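Local coordinates for heme oxygenase (mycobilin-producing) (Mycobacterium tuberculosis, PDB 3HX9), which degrades heme oxidatively to mycobilins with release of iron, as a homodimeric enzyme that can hold two hemes in one active site, at residues 6-11 with 88-93; 37-42 with 51-56. One frame throughout, in Å; residues are numbered along the deposited sequence.

Contact 1 of 2, residues 6-11 with 88-93. With HEM (protoporphyrin IX containing Fe), chain E.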
loop_
_atom_site.group_PDB
_atom_site.type_symbol
_atom_site.label_atom_id
_atom_site.label_comp_id
_atom_site.label_asym_id
_atom_site.label_seq_id
_atom_site.Cartn_x
_atom_site.Cartn_y
_atom_site.Cartn_z
ATOM N N ILE A 6 2.081 -5.641 -4.643
ATOM C CA ILE A 6 1.542 -6.021 -3.362
ATOM C C ILE A 6 1.071 -7.478 -3.529
ATOM O O ILE A 6 0.272 -7.717 -4.470
ATOM C CB ILE A 6 0.273 -5.172 -3.068
ATOM C CG1 ILE A 6 0.622 -3.668 -3.074
ATOM C CG2 ILE A 6 -0.375 -5.633 -1.667
ATOM C CD1 ILE A 6 -0.416 -2.736 -2.432
ATOM N N ASN A 7 1.538 -8.368 -2.680
ATOM C CA ASN A 7 0.899 -9.697 -2.611
ATOM C C ASN A 7 -0.190 -9.615 -1.603
ATOM O O ASN A 7 0.102 -9.432 -0.419
ATOM C CB ASN A 7 1.907 -10.809 -2.341
ATOM C CG ASN A 7 1.399 -12.166 -2.843
ATOM O OD1 ASN A 7 1.583 -13.161 -2.152
ATOM N ND2 ASN A 7 0.811 -12.186 -4.009
ATOM N N ALA A 8 -1.453 -9.787 -2.047
ATOM C CA ALA A 8 -2.562 -9.704 -1.113
ATOM C C ALA A 8 -2.929 -11.136 -0.780
ATOM O O ALA A 8 -3.499 -11.831 -1.628
ATOM C CB ALA A 8 -3.783 -8.879 -1.690
ATOM N N ILE A 9 -2.617 -11.566 0.431
ATOM C CA ILE A 9 -2.609 -13.007 0.789
ATOM C C ILE A 9 -3.748 -13.327 1.735
ATOM O O ILE A 9 -4.080 -12.569 2.653
ATOM C CB ILE A 9 -1.280 -13.463 1.332
ATOM C CG1 ILE A 9 -0.831 -12.563 2.503
ATOM C CG2 ILE A 9 -0.317 -13.397 0.211
ATOM C CD1 ILE A 9 0.442 -13.071 3.203
ATOM N N GLU A 10 -4.457 -14.374 1.370
ATOM C CA GLU A 10 -5.608 -14.834 2.163
ATOM C C GLU A 10 -5.106 -15.678 3.318
ATOM O O GLU A 10 -4.444 -16.670 3.119
ATOM C CB GLU A 10 -6.548 -15.649 1.249
ATOM C CG GLU A 10 -7.389 -14.744 0.300
ATOM C CD GLU A 10 -7.668 -15.376 -1.099
ATOM O OE1 GLU A 10 -7.532 -14.677 -2.155
ATOM O OE2 GLU A 10 -8.005 -16.589 -1.151
ATOM N N VAL A 11 -5.391 -15.276 4.543
ATOM C CA VAL A 11 -4.819 -15.918 5.697
ATOM C C VAL A 11 -5.977 -16.347 6.556
ATOM O O VAL A 11 -6.756 -15.526 6.910
ATOM C CB VAL A 11 -3.992 -14.902 6.523
ATOM C CG1 VAL A 11 -3.460 -15.557 7.750
ATOM C CG2 VAL A 11 -2.813 -14.476 5.693
ATOM N N SER A 88 -3.201 -12.708 -4.437
ATOM C CA SER A 88 -3.441 -11.935 -5.649
ATOM C C SER A 88 -2.321 -10.906 -5.689
ATOM O O SER A 88 -2.178 -10.170 -4.744
ATOM C CB SER A 88 -4.763 -11.172 -5.576
ATOM O OG SER A 88 -5.859 -12.124 -5.550
ATOM N N LEU A 89 -1.618 -10.827 -6.806
ATOM C CA LEU A 89 -0.556 -9.775 -6.980
ATOM C C LEU A 89 -1.224 -8.568 -7.532
ATOM O O LEU A 89 -1.847 -8.629 -8.658
ATOM C CB LEU A 89 0.443 -10.274 -8.050
ATOM C CG LEU A 89 1.645 -9.376 -8.368
ATOM C CD1 LEU A 89 2.401 -8.980 -7.128
ATOM C CD2 LEU A 89 2.525 -10.155 -9.307
ATOM N N LEU A 90 -1.100 -7.426 -6.837
ATOM C CA LEU A 90 -1.668 -6.189 -7.249
ATOM C C LEU A 90 -0.480 -5.314 -7.630
ATOM O O LEU A 90 0.439 -5.160 -6.818
ATOM C CB LEU A 90 -2.486 -5.494 -6.109
ATOM C CG LEU A 90 -3.328 -6.467 -5.287
ATOM C CD1 LEU A 90 -3.975 -5.756 -4.112
ATOM C CD2 LEU A 90 -4.394 -7.198 -6.161
ATOM N N GLU A 91 -0.507 -4.766 -8.859
ATOM C CA GLU A 91 0.673 -4.047 -9.357
ATOM C C GLU A 91 0.400 -2.622 -9.742
ATOM O O GLU A 91 -0.575 -2.302 -10.412
ATOM C CB GLU A 91 1.262 -4.753 -10.598
ATOM C CG GLU A 91 1.393 -6.284 -10.396
ATOM C CD GLU A 91 2.073 -6.960 -11.583
ATOM O OE1 GLU A 91 3.073 -6.436 -12.147
ATOM O OE2 GLU A 91 1.628 -8.076 -11.914
ATOM N N PHE A 92 1.301 -1.733 -9.311
ATOM C CA PHE A 92 1.006 -0.329 -9.454
ATOM C C PHE A 92 2.280 0.413 -9.843
ATOM O O PHE A 92 3.367 -0.066 -9.609
ATOM C CB PHE A 92 0.595 0.349 -8.121
ATOM C CG PHE A 92 -0.631 -0.227 -7.506
ATOM C CD1 PHE A 92 -1.871 0.373 -7.752
ATOM C CD2 PHE A 92 -0.545 -1.350 -6.689
ATOM C CE1 PHE A 92 -3.078 -0.180 -7.144
ATOM C CE2 PHE A 92 -1.753 -1.900 -6.071
ATOM C CZ PHE A 92 -2.981 -1.308 -6.340
ATOM N N GLU A 93 2.086 1.611 -10.354
ATOM C CA GLU A 93 3.201 2.569 -10.576
ATOM C C GLU A 93 3.039 3.735 -9.604
ATOM O O GLU A 93 1.946 4.209 -9.328
ATOM C CB GLU A 93 3.210 3.084 -12.024
ATOM C CG GLU A 93 3.751 2.082 -13.084
ATOM C CD GLU A 93 3.292 2.396 -14.556
ATOM O OE1 GLU A 93 2.537 3.371 -14.774
ATOM O OE2 GLU A 93 3.672 1.620 -15.484
HETATM C CHA HEM E . 3.966 -17.069 0.348
HETATM C CHB HEM E . 7.474 -14.261 2.214
HETATM C CHC HEM E . 6.877 -11.151 -1.487
HETATM C CHD HEM E . 4.062 -14.419 -3.708
HETATM C C1A HEM E . 4.917 -16.520 1.183
HETATM C C2A HEM E . 5.227 -17.042 2.494
HETATM C C3A HEM E . 6.202 -16.286 2.998
HETATM C C4A HEM E . 6.505 -15.254 2.069
HETATM C CMA HEM E . 6.866 -16.383 4.375
HETATM C CAA HEM E . 4.531 -18.275 3.137
HETATM C CBA HEM E . 3.241 -17.809 3.831
HETATM C CGA HEM E . 2.461 -18.888 4.567
HETATM O O1A HEM E . 1.331 -19.122 4.181
HETATM O O2A HEM E . 2.956 -19.500 5.518
HETATM C C1B HEM E . 7.578 -13.187 1.368
HETATM C C2B HEM E . 8.443 -12.046 1.618
HETATM C C3B HEM E . 8.271 -11.171 0.593
HETATM C C4B HEM E . 7.282 -11.728 -0.321
HETATM C CMB HEM E . 9.400 -11.862 2.807
HETATM C CAB HEM E . 8.965 -9.814 0.513
HETATM C CBB HEM E . 9.240 -9.195 -0.630
HETATM C C1C HEM E . 6.080 -11.779 -2.410
HETATM C C2C HEM E . 5.623 -11.191 -3.645
HETATM C C3C HEM E . 4.824 -12.126 -4.186
HETATM C C4C HEM E . 4.779 -13.287 -3.373
HETATM C CMC HEM E . 5.843 -9.751 -4.150
HETATM C CAC HEM E . 4.075 -12.001 -5.502
HETATM C CBC HEM E . 4.827 -11.801 -6.589
HETATM C C1D HEM E . 3.759 -15.422 -2.830
HETATM C C2D HEM E . 2.826 -16.467 -3.124
HETATM C C3D HEM E . 2.786 -17.300 -1.855
HETATM C C4D HEM E . 3.688 -16.647 -0.919
HETATM C CMD HEM E . 2.078 -16.643 -4.479
HETATM C CAD HEM E . 1.926 -18.549 -1.619
HETATM C CBD HEM E . 0.604 -18.000 -1.051
HETATM C CGD HEM E . -0.417 -19.147 -0.993
HETATM O O1D HEM E . -0.011 -20.312 -1.006
HETATM O O2D HEM E . -1.652 -18.957 -1.043
HETATM N NA HEM E . 5.718 -15.394 0.939
HETATM N NB HEM E . 6.914 -12.971 0.197
HETATM N NC HEM E . 5.579 -13.074 -2.270
HETATM N ND HEM E . 4.194 -15.530 -1.521
HETATM FE FE HEM E . 5.327 -14.118 -0.525
HETATM O O HOH W 1 -5.999 -12.543 -2.761
#
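Ile6 and Leu90 grip each other by a reciprocal pair of backbone hydrogen bonds, Ile6 N to Leu90 O and Leu90 N to Ile6 O, each 2.8 Å long and nearly straight. Two residues on, Ala8 N donates to Ser88 O, while the return bond from Ser88 N to Ala8 O is more bent, 146° at the hydrogen. Asn7 and Leu89 form the non-hydrogen-bonded pair between them, where Leu89 CA lies 3.3 Å from Ile6 O in a CA-H...O contact. Beside the pair of Ala8 and Ser88 sits a water: it donates to Ala8 O and to Glu10 OE1 (2.7 Å) and accepts from Ser88 OG. The small hydroxyl of Ser88 and the long reach of Glu10 suit this bridge.

The two faces of the ladder differ. On one, Ile6, Ala8 and Leu90 pack together, with Ser88 at the polar end; Ala8 is small enough to let Leu90 CD1 settle 4.0 Å from its CB. Ile6 sends CG1 to the side of its backbone N (chi1 -59°), which carries CD1 to Phe92 CE2. Phe92 in turn meets Phe52 of the second subunit, and residues 91-93 continue the sheet into that chain. On the other face stand Asn7 and Leu89, both in the heme pocket. With CG anti to the backbone N (chi1 -156°), the amide of Asn7 lies nearly flat over the porphyrin face, OD1 3.2 Å from the meso carbon CHD of the heme. Leu89 offers apolar methyls to the vinyl group, its CD1 3.8 Å from heme CBC.

The chemistry thus divides by face: mostly hydrocarbon on that of Ile6 and Leu90, giving way to the water-bridged Ser88 and Glu10 at one end; on the other, one amide and one leucine turned to the heme.

Contact 2 of 2, residues 37-42 with 51-56. With HEM (protoporphyrin IX containing Fe), chain E.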
loop_
_atom_site.group_PDB
_atom_site.type_symbol
_atom_site.label_atom_id
_atom_site.label_comp_id
_atom_site.label_asym_id
_atom_site.label_seq_id
_atom_site.Cartn_x
_atom_site.Cartn_y
_atom_site.Cartn_z
ATOM N N LEU A 37 13.548 -1.931 -2.950
ATOM C CA LEU A 37 13.548 -0.784 -2.006
ATOM C C LEU A 37 12.874 -1.028 -0.651
ATOM O O LEU A 37 12.733 -0.105 0.169
ATOM C CB LEU A 37 12.891 0.469 -2.660
ATOM C CG LEU A 37 13.476 0.847 -4.022
ATOM C CD1 LEU A 37 12.503 1.697 -4.785
ATOM C CD2 LEU A 37 14.741 1.609 -3.664
ATOM N N GLY A 38 12.464 -2.265 -0.372
ATOM C CA GLY A 38 11.986 -2.577 0.962
ATOM C C GLY A 38 10.558 -3.170 0.834
ATOM O O GLY A 38 9.967 -3.185 -0.266
ATOM N N PHE A 39 10.031 -3.542 1.983
ATOM C CA PHE A 39 8.647 -4.039 2.053
ATOM C C PHE A 39 8.045 -3.859 3.397
ATOM O O PHE A 39 8.731 -3.689 4.404
ATOM C CB PHE A 39 8.523 -5.483 1.538
ATOM C CG PHE A 39 8.679 -6.553 2.555
ATOM C CD1 PHE A 39 7.526 -7.215 3.099
ATOM C CD2 PHE A 39 9.952 -6.952 2.973
ATOM C CE1 PHE A 39 7.668 -8.220 3.996
ATOM C CE2 PHE A 39 10.092 -8.020 3.868
ATOM C CZ PHE A 39 8.952 -8.631 4.383
ATOM N N GLN A 40 6.710 -3.914 3.398
ATOM C CA GLN A 40 6.022 -3.919 4.658
ATOM C C GLN A 40 5.087 -5.074 4.657
ATOM O O GLN A 40 4.491 -5.388 3.609
ATOM C CB GLN A 40 5.148 -2.655 4.858
ATOM C CG GLN A 40 6.001 -1.350 4.917
ATOM C CD GLN A 40 6.456 -0.880 3.550
ATOM O OE1 GLN A 40 5.642 -0.846 2.585
ATOM N NE2 GLN A 40 7.746 -0.478 3.428
ATOM N N LEU A 41 4.868 -5.622 5.836
ATOM C CA LEU A 41 3.715 -6.581 6.020
ATOM C C LEU A 41 2.625 -5.784 6.759
ATOM O O LEU A 41 2.862 -5.240 7.829
ATOM C CB LEU A 41 4.118 -7.798 6.865
ATOM C CG LEU A 41 2.980 -8.787 7.193
ATOM C CD1 LEU A 41 2.558 -9.479 5.871
ATOM C CD2 LEU A 41 3.513 -9.850 8.124
ATOM N N LEU A 42 1.449 -5.715 6.144
ATOM C CA LEU A 42 0.306 -4.998 6.691
ATOM C C LEU A 42 -0.755 -6.006 7.160
ATOM O O LEU A 42 -1.330 -6.801 6.376
ATOM C CB LEU A 42 -0.290 -4.099 5.593
ATOM C CG LEU A 42 0.763 -3.120 4.977
ATOM C CD1 LEU A 42 -0.066 -2.100 4.123
ATOM C CD2 LEU A 42 1.458 -2.317 6.131
ATOM N N TYR A 51 -3.990 -9.989 4.370
ATOM C CA TYR A 51 -2.716 -9.269 4.654
ATOM C C TYR A 51 -2.208 -8.697 3.340
ATOM O O TYR A 51 -2.347 -9.329 2.286
ATOM C CB TYR A 51 -1.667 -10.217 5.189
ATOM C CG TYR A 51 -1.781 -10.479 6.675
ATOM C CD1 TYR A 51 -0.840 -9.934 7.596
ATOM C CD2 TYR A 51 -2.809 -11.264 7.150
ATOM C CE1 TYR A 51 -0.979 -10.171 8.983
ATOM C CE2 TYR A 51 -2.952 -11.520 8.545
ATOM C CZ TYR A 51 -2.012 -11.018 9.416
ATOM O OH TYR A 51 -2.179 -11.295 10.777
ATOM N N PHE A 52 -1.563 -7.528 3.412
ATOM C CA PHE A 52 -0.911 -6.962 2.198
ATOM C C PHE A 52 0.573 -6.984 2.421
ATOM O O PHE A 52 1.038 -6.440 3.422
ATOM C CB PHE A 52 -1.304 -5.481 1.959
ATOM C CG PHE A 52 -2.594 -5.265 1.218
ATOM C CD1 PHE A 52 -3.507 -6.318 1.042
ATOM C CD2 PHE A 52 -2.907 -4.020 0.695
ATOM C CE1 PHE A 52 -4.690 -6.103 0.350
ATOM C CE2 PHE A 52 -4.097 -3.782 0.004
ATOM C CZ PHE A 52 -5.012 -4.865 -0.118
ATOM N N VAL A 53 1.302 -7.618 1.506
ATOM C CA VAL A 53 2.732 -7.675 1.543
ATOM C C VAL A 53 3.148 -6.651 0.486
ATOM O O VAL A 53 3.044 -6.917 -0.694
ATOM C CB VAL A 53 3.237 -9.070 1.187
ATOM C CG1 VAL A 53 4.782 -9.125 1.214
ATOM C CG2 VAL A 53 2.671 -10.047 2.296
ATOM N N VAL A 54 3.494 -5.468 0.946
ATOM C CA VAL A 54 3.679 -4.281 0.068
ATOM C C VAL A 54 5.157 -4.168 -0.260
ATOM O O VAL A 54 5.962 -3.791 0.615
ATOM C CB VAL A 54 3.189 -3.012 0.752
ATOM C CG1 VAL A 54 3.377 -1.774 -0.187
ATOM C CG2 VAL A 54 1.749 -3.165 1.172
ATOM N N THR A 55 5.512 -4.493 -1.497
ATOM C CA THR A 55 6.950 -4.467 -1.828
ATOM C C THR A 55 7.199 -3.322 -2.799
ATOM O O THR A 55 6.336 -2.946 -3.610
ATOM C CB THR A 55 7.454 -5.770 -2.462
ATOM O OG1 THR A 55 6.962 -5.900 -3.832
ATOM C CG2 THR A 55 7.005 -6.958 -1.640
ATOM N N HIS A 56 8.407 -2.741 -2.689
ATOM C CA HIS A 56 8.748 -1.524 -3.479
ATOM C C HIS A 56 9.995 -1.795 -4.314
ATOM O O HIS A 56 10.960 -2.401 -3.819
ATOM C CB HIS A 56 9.120 -0.443 -2.447
ATOM C CG HIS A 56 7.947 -0.057 -1.592
ATOM N ND1 HIS A 56 7.637 -0.662 -0.395
ATOM C CD2 HIS A 56 6.975 0.858 -1.828
ATOM C CE1 HIS A 56 6.539 -0.097 0.102
ATOM N NE2 HIS A 56 6.144 0.852 -0.735
HETATM C CHA HEM E . 3.966 -17.069 0.348
HETATM C CHB HEM E . 7.474 -14.261 2.214
HETATM C CHC HEM E . 6.877 -11.151 -1.487
HETATM C CHD HEM E . 4.062 -14.419 -3.708
HETATM C C1A HEM E . 4.917 -16.520 1.183
HETATM C C2A HEM E . 5.227 -17.042 2.494
HETATM C C3A HEM E . 6.202 -16.286 2.998
HETATM C C4A HEM E . 6.505 -15.254 2.069
HETATM C CMA HEM E . 6.866 -16.383 4.375
HETATM C CAA HEM E . 4.531 -18.275 3.137
HETATM C CBA HEM E . 3.241 -17.809 3.831
HETATM C CGA HEM E . 2.461 -18.888 4.567
HETATM O O1A HEM E . 1.331 -19.122 4.181
HETATM O O2A HEM E . 2.956 -19.500 5.518
HETATM C C1B HEM E . 7.578 -13.187 1.368
HETATM C C2B HEM E . 8.443 -12.046 1.618
HETATM C C3B HEM E . 8.271 -11.171 0.593
HETATM C C4B HEM E . 7.282 -11.728 -0.321
HETATM C CMB HEM E . 9.400 -11.862 2.807
HETATM C CAB HEM E . 8.965 -9.814 0.513
HETATM C CBB HEM E . 9.240 -9.195 -0.630
HETATM C C1C HEM E . 6.080 -11.779 -2.410
HETATM C C2C HEM E . 5.623 -11.191 -3.645
HETATM C C3C HEM E . 4.824 -12.126 -4.186
HETATM C C4C HEM E . 4.779 -13.287 -3.373
HETATM C CMC HEM E . 5.843 -9.751 -4.150
HETATM C CAC HEM E . 4.075 -12.001 -5.502
HETATM C CBC HEM E . 4.827 -11.801 -6.589
HETATM C C1D HEM E . 3.759 -15.422 -2.830
HETATM C C2D HEM E . 2.826 -16.467 -3.124
HETATM C C3D HEM E . 2.786 -17.300 -1.855
HETATM C C4D HEM E . 3.688 -16.647 -0.919
HETATM C CMD HEM E . 2.078 -16.643 -4.479
HETATM C CAD HEM E . 1.926 -18.549 -1.619
HETATM C CBD HEM E . 0.604 -18.000 -1.051
HETATM C CGD HEM E . -0.417 -19.147 -0.993
HETATM O O1D HEM E . -0.011 -20.312 -1.006
HETATM O O2D HEM E . -1.652 -18.957 -1.043
HETATM N NA HEM E . 5.718 -15.394 0.939
HETATM N NB HEM E . 6.914 -12.971 0.197
HETATM N NC HEM E . 5.579 -13.074 -2.270
HETATM N ND HEM E . 4.194 -15.530 -1.521
HETATM FE FE HEM E . 5.327 -14.118 -0.525
#
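Leu37 opens the pairing: its N donates to His56 O, and its CB rests 3.9 Å from His56 CB. Gly38 O receives His56 N at 2.9 Å and, weakly, His56 ND1, which comes to it with the imidazole edge; glycine fits here because at its phi of 124° a CB would collide with Leu37 O. Phe39 lies beside Val53, pointing the same way, and presents a ring face to the heme, whose vinyl carbon CAB sits 3.7 Å above the ring centre. Thr55 CG2 closes on the same vinyl group, 3.3 Å from heme CBB, so this face of the antiparallel hairpin, part of the ferredoxin-like sheet of the ABM family, forms a wall of the heme pocket. Gln40 exchanges backbone bonds with Val54, and its bent side chain passes across His56 to give NE2 to Asp97 of the second subunit. Leu41 has CG anti to its N (chi1 176°), bringing CD1 to Val53 CG2 (3.6 Å) and the ring of Tyr51, whose hydroxyl bonds Glu20. Leu42, paired with Phe52 through both backbone bonds, turns CD1 onto Val54 CG2 at 3.6 Å, on the face that also meets Phe92 of the second subunit.

Contacts 1 and 2 lie in one four-stranded antiparallel sheet, ordered 36-46, 51-57, 3-9, 87-99, with their centres about 9 Å apart. Contact 2 joins 36-46 to 51-57 and contact 1 joins 3-9 to 87-99; strands 51-57 and 3-9 link them, with Asn7 N 2.9 Å from Val53 O and Ile9 N likewise placed to bond Tyr51 O. Along the chain the hairpin of contact 2 is nested within the 76 residues, helices included, that separate the two segments of contact 1. Both put residues against the same heme, and both outer strands pair with the second subunit, so one continuous sheet unites heme pocket and dimer, as expected of a dimeric alpha-beta barrel.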